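Local structure of nucleoside diphosphate kinase (Aquifex aeolicus, 3ZTP) at residues V3-I8 with A74-G79. The protein probably transfers the gamma phosphate of ATP to nucleoside diphosphates through a phosphorylated enzyme intermediate, supplying the cell with the other nucleoside triphosphates. Numbering follows the deposited sequence.
Sequences VERTLI and AAVLEG
Thr6 pairs with Leu77 through two backbone hydrogen bonds, Thr6 N reaching Leu77 O at 2.9 Å, and the hydrogen-bonded pairs Glu4 with Gly79 and Ile8 with Ala75 continue the register. Strands 3-10 and 72-78, joined here, form the central antiparallel pair of the four-stranded sheet of the ferredoxin-like nucleoside diphosphate kinase fold. Apolar packing is tight where Thr6, Ile8 and Leu77 lie beneath helix 82-90. With Ile8 CG1 lodged between its backbone N and carbonyl carbon (chi1 59°), CG1 rests 3.8 Å from Ala75 CB, while Ile8 CG2 comes within 3.9 Å of Leu77 CD1, the side chains of Ile8 and Leu77 crossing at about a right angle. On the other face Leu7 CD1 touches Val76 CG2 (4.2 Å), deep against helix 125-135 and near the predicted phosphohistidine, His120. Toward the exposed end this face turns polar: Arg5 and Glu78 extend side by side in a salt bridge, their guanidinium and carboxylate planes only 5° apart. Two nitrogens of the Arg5 guanidinium, NE (2.8 Å) and NH2 (3.2 Å), converge side-on on Glu78 OE1. A glutamine in place of Glu78 would probably leave the Arg5 charge without its mate and weaken this grip. On the solvent side a water accepts from Arg5 NH2 while donating to Glu78 OE1.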
ATOM      1  N   VAL A   3     -12.044   6.719  24.183  1.00 21.73           N
ATOM      2  CA  VAL A   3     -11.909   6.742  22.727  1.00 19.01           C
ATOM      3  C   VAL A   3     -11.313   5.436  22.248  1.00 17.17           C
ATOM      4  O   VAL A   3     -10.281   4.976  22.738  1.00 19.03           O
ATOM      5  CB  VAL A   3     -11.036   7.911  22.271  1.00 22.35           C
ATOM      6  CG1 VAL A   3     -10.808   7.863  20.756  1.00 19.29           C
ATOM      7  CG2 VAL A   3     -11.680   9.230  22.675  1.00 33.34           C
ATOM      8  N   GLU A   4     -11.965   4.857  21.252  1.00 14.90           N
ATOM      9  CA  GLU A   4     -11.588   3.551  20.733  1.00 14.77           C
ATOM     10  C   GLU A   4     -11.509   3.588  19.210  1.00 11.74           C
ATOM     11  O   GLU A   4     -12.062   4.479  18.564  1.00 11.21           O
ATOM     12  CB  GLU A   4     -12.636   2.506  21.129  1.00 15.48           C
ATOM     13  CG  GLU A   4     -12.732   2.292  22.626  1.00 18.34           C
ATOM     14  CD  GLU A   4     -13.879   1.394  23.061  1.00 24.71           C
ATOM     15  OE1 GLU A   4     -14.789   1.107  22.256  1.00 17.17           O
ATOM     16  OE2 GLU A   4     -13.878   0.982  24.244  1.00 29.14           O
ATOM     17  N   ARG A   5     -10.827   2.602  18.640  1.00 12.06           N
ATOM     18  CA  ARG A   5     -10.858   2.361  17.207  1.00  9.99           C
ATOM     19  C   ARG A   5     -11.461   1.002  16.917  1.00 11.12           C
ATOM     20  O   ARG A   5     -11.212   0.015  17.619  1.00 12.02           O
ATOM     21  CB  ARG A   5      -9.455   2.398  16.626  1.00 11.41           C
ATOM     22  CG  ARG A   5      -8.843   3.764  16.602  1.00 12.22           C
ATOM     23  CD  ARG A   5      -7.404   3.735  16.142  1.00 13.56           C
ATOM     24  NE  ARG A   5      -6.880   5.097  16.066  1.00 15.68           N
ATOM     25  CZ  ARG A   5      -5.621   5.395  15.770  1.00 18.34           C
ATOM     26  NH1 ARG A   5      -4.762   4.424  15.521  1.00 17.89           N
ATOM     27  NH2 ARG A   5      -5.229   6.667  15.734  1.00 22.02           N
ATOM     28  N   THR A   6     -12.267   0.924  15.861  1.00  8.54           N
ATOM     29  CA  THR A   6     -12.855  -0.337  15.456  1.00  7.74           C
ATOM     30  C   THR A   6     -12.740  -0.450  13.951  1.00  7.37           C
ATOM     31  O   THR A   6     -12.575   0.557  13.258  1.00  8.97           O
ATOM     32  CB  THR A   6     -14.315  -0.463  15.943  1.00  9.07           C
ATOM     33  OG1 THR A   6     -14.722  -1.797  15.690  1.00 10.81           O
ATOM     34  CG2 THR A   6     -15.272   0.492  15.222  1.00  9.49           C
ATOM     35  N   LEU A   7     -12.796  -1.668  13.433  1.00  7.52           N
ATOM     36  CA  LEU A   7     -12.722  -1.892  11.990  1.00  7.24           C
ATOM     37  C   LEU A   7     -14.102  -2.227  11.465  1.00  7.69           C
ATOM     38  O   LEU A   7     -14.772  -3.103  12.025  1.00  8.48           O
ATOM     39  CB  LEU A   7     -11.778  -3.049  11.684  1.00  8.79           C
ATOM     40  CG  LEU A   7     -11.564  -3.241  10.173  1.00 11.32           C
ATOM     41  CD1 LEU A   7     -10.538  -2.277   9.618  1.00  9.14           C
ATOM     42  CD2 LEU A   7     -11.230  -4.675   9.802  1.00 14.25           C
ATOM     43  N   ILE A   8     -14.507  -1.580  10.370  1.00  6.75           N
ATOM     44  CA  ILE A   8     -15.648  -2.056   9.596  1.00  6.90           C
ATOM     45  C   ILE A   8     -15.187  -2.537   8.235  1.00  7.20           C
ATOM     46  O   ILE A   8     -14.205  -2.037   7.667  1.00  6.14           O
ATOM     47  CB  ILE A   8     -16.781  -1.017   9.437  1.00  7.38           C
ATOM     48  CG1 ILE A   8     -16.284   0.269   8.755  1.00  7.33           C
ATOM     49  CG2 ILE A   8     -17.410  -0.727  10.782  1.00  8.83           C
ATOM     50  CD1 ILE A   8     -17.399   1.171   8.228  1.00  9.52           C
ATOM     51  N   ALA A  74     -12.748  -1.460   3.620  1.00  5.66           N
ATOM     52  CA  ALA A  74     -12.567  -1.393   5.065  1.00  5.15           C
ATOM     53  C   ALA A  74     -12.282   0.031   5.513  1.00  5.52           C
ATOM     54  O   ALA A  74     -11.712   0.834   4.760  1.00  6.31           O
ATOM     55  CB  ALA A  74     -11.408  -2.308   5.501  1.00  6.77           C
ATOM     56  N   ALA A  75     -12.691   0.340   6.752  1.00  5.98           N
ATOM     57  CA  ALA A  75     -12.415   1.626   7.378  1.00  5.71           C
ATOM     58  C   ALA A  75     -12.112   1.434   8.836  1.00  8.23           C
ATOM     59  O   ALA A  75     -12.683   0.541   9.484  1.00  8.37           O
ATOM     60  CB  ALA A  75     -13.608   2.559   7.237  1.00  7.56           C
ATOM     61  N   VAL A  76     -11.203   2.246   9.351  1.00  7.17           N
ATOM     62  CA  VAL A  76     -11.002   2.326  10.777  1.00  7.13           C
ATOM     63  C   VAL A  76     -11.812   3.524  11.259  1.00  7.82           C
ATOM     64  O   VAL A  76     -11.654   4.632  10.745  1.00  8.02           O
ATOM     65  CB  VAL A  76      -9.515   2.528  11.134  1.00  7.92           C
ATOM     66  CG1 VAL A  76      -9.353   2.736  12.639  1.00  9.04           C
ATOM     67  CG2 VAL A  76      -8.692   1.343  10.652  1.00  8.63           C
ATOM     68  N   LEU A  77     -12.676   3.281  12.236  1.00  7.05           N
ATOM     69  CA  LEU A  77     -13.514   4.305  12.836  1.00  7.43           C
ATOM     70  C   LEU A  77     -13.042   4.568  14.242  1.00  7.88           C
ATOM     71  O   LEU A  77     -12.836   3.638  15.023  1.00  9.87           O
ATOM     72  CB  LEU A  77     -14.977   3.842  12.870  1.00  7.67           C
ATOM     73  CG  LEU A  77     -15.579   3.480  11.522  1.00  7.44           C
ATOM     74  CD1 LEU A  77     -17.009   3.079  11.743  1.00  8.17           C
ATOM     75  CD2 LEU A  77     -15.485   4.636  10.548  1.00  9.77           C
ATOM     76  N   GLU A  78     -12.896   5.847  14.584  1.00  8.62           N
ATOM     77  CA  GLU A  78     -12.443   6.268  15.904  1.00  9.55           C
ATOM     78  C   GLU A  78     -13.461   7.169  16.578  1.00 10.68           C
ATOM     79  O   GLU A  78     -13.991   8.088  15.973  1.00 10.71           O
ATOM     80  CB  GLU A  78     -11.104   6.992  15.760  1.00 10.70           C
ATOM     81  CG  GLU A  78     -10.502   7.482  17.061  1.00 15.31           C
ATOM     82  CD  GLU A  78      -9.180   8.185  16.815  1.00 19.89           C
ATOM     83  OE1 GLU A  78      -8.203   7.498  16.442  1.00 20.64           O
ATOM     84  OE2 GLU A  78      -9.120   9.419  16.950  1.00 25.79           O
ATOM     85  N   GLY A  79     -13.728   6.886  17.836  1.00 11.16           N
ATOM     86  CA  GLY A  79     -14.600   7.736  18.622  1.00 12.31           C
ATOM     87  C   GLY A  79     -14.858   7.153  19.993  1.00 14.08           C
ATOM     88  O   GLY A  79     -14.470   6.036  20.298  1.00 12.64           O
TER
HETATM   89  O   HOH W   1      -6.249   9.479  16.323  1.00 41.32           O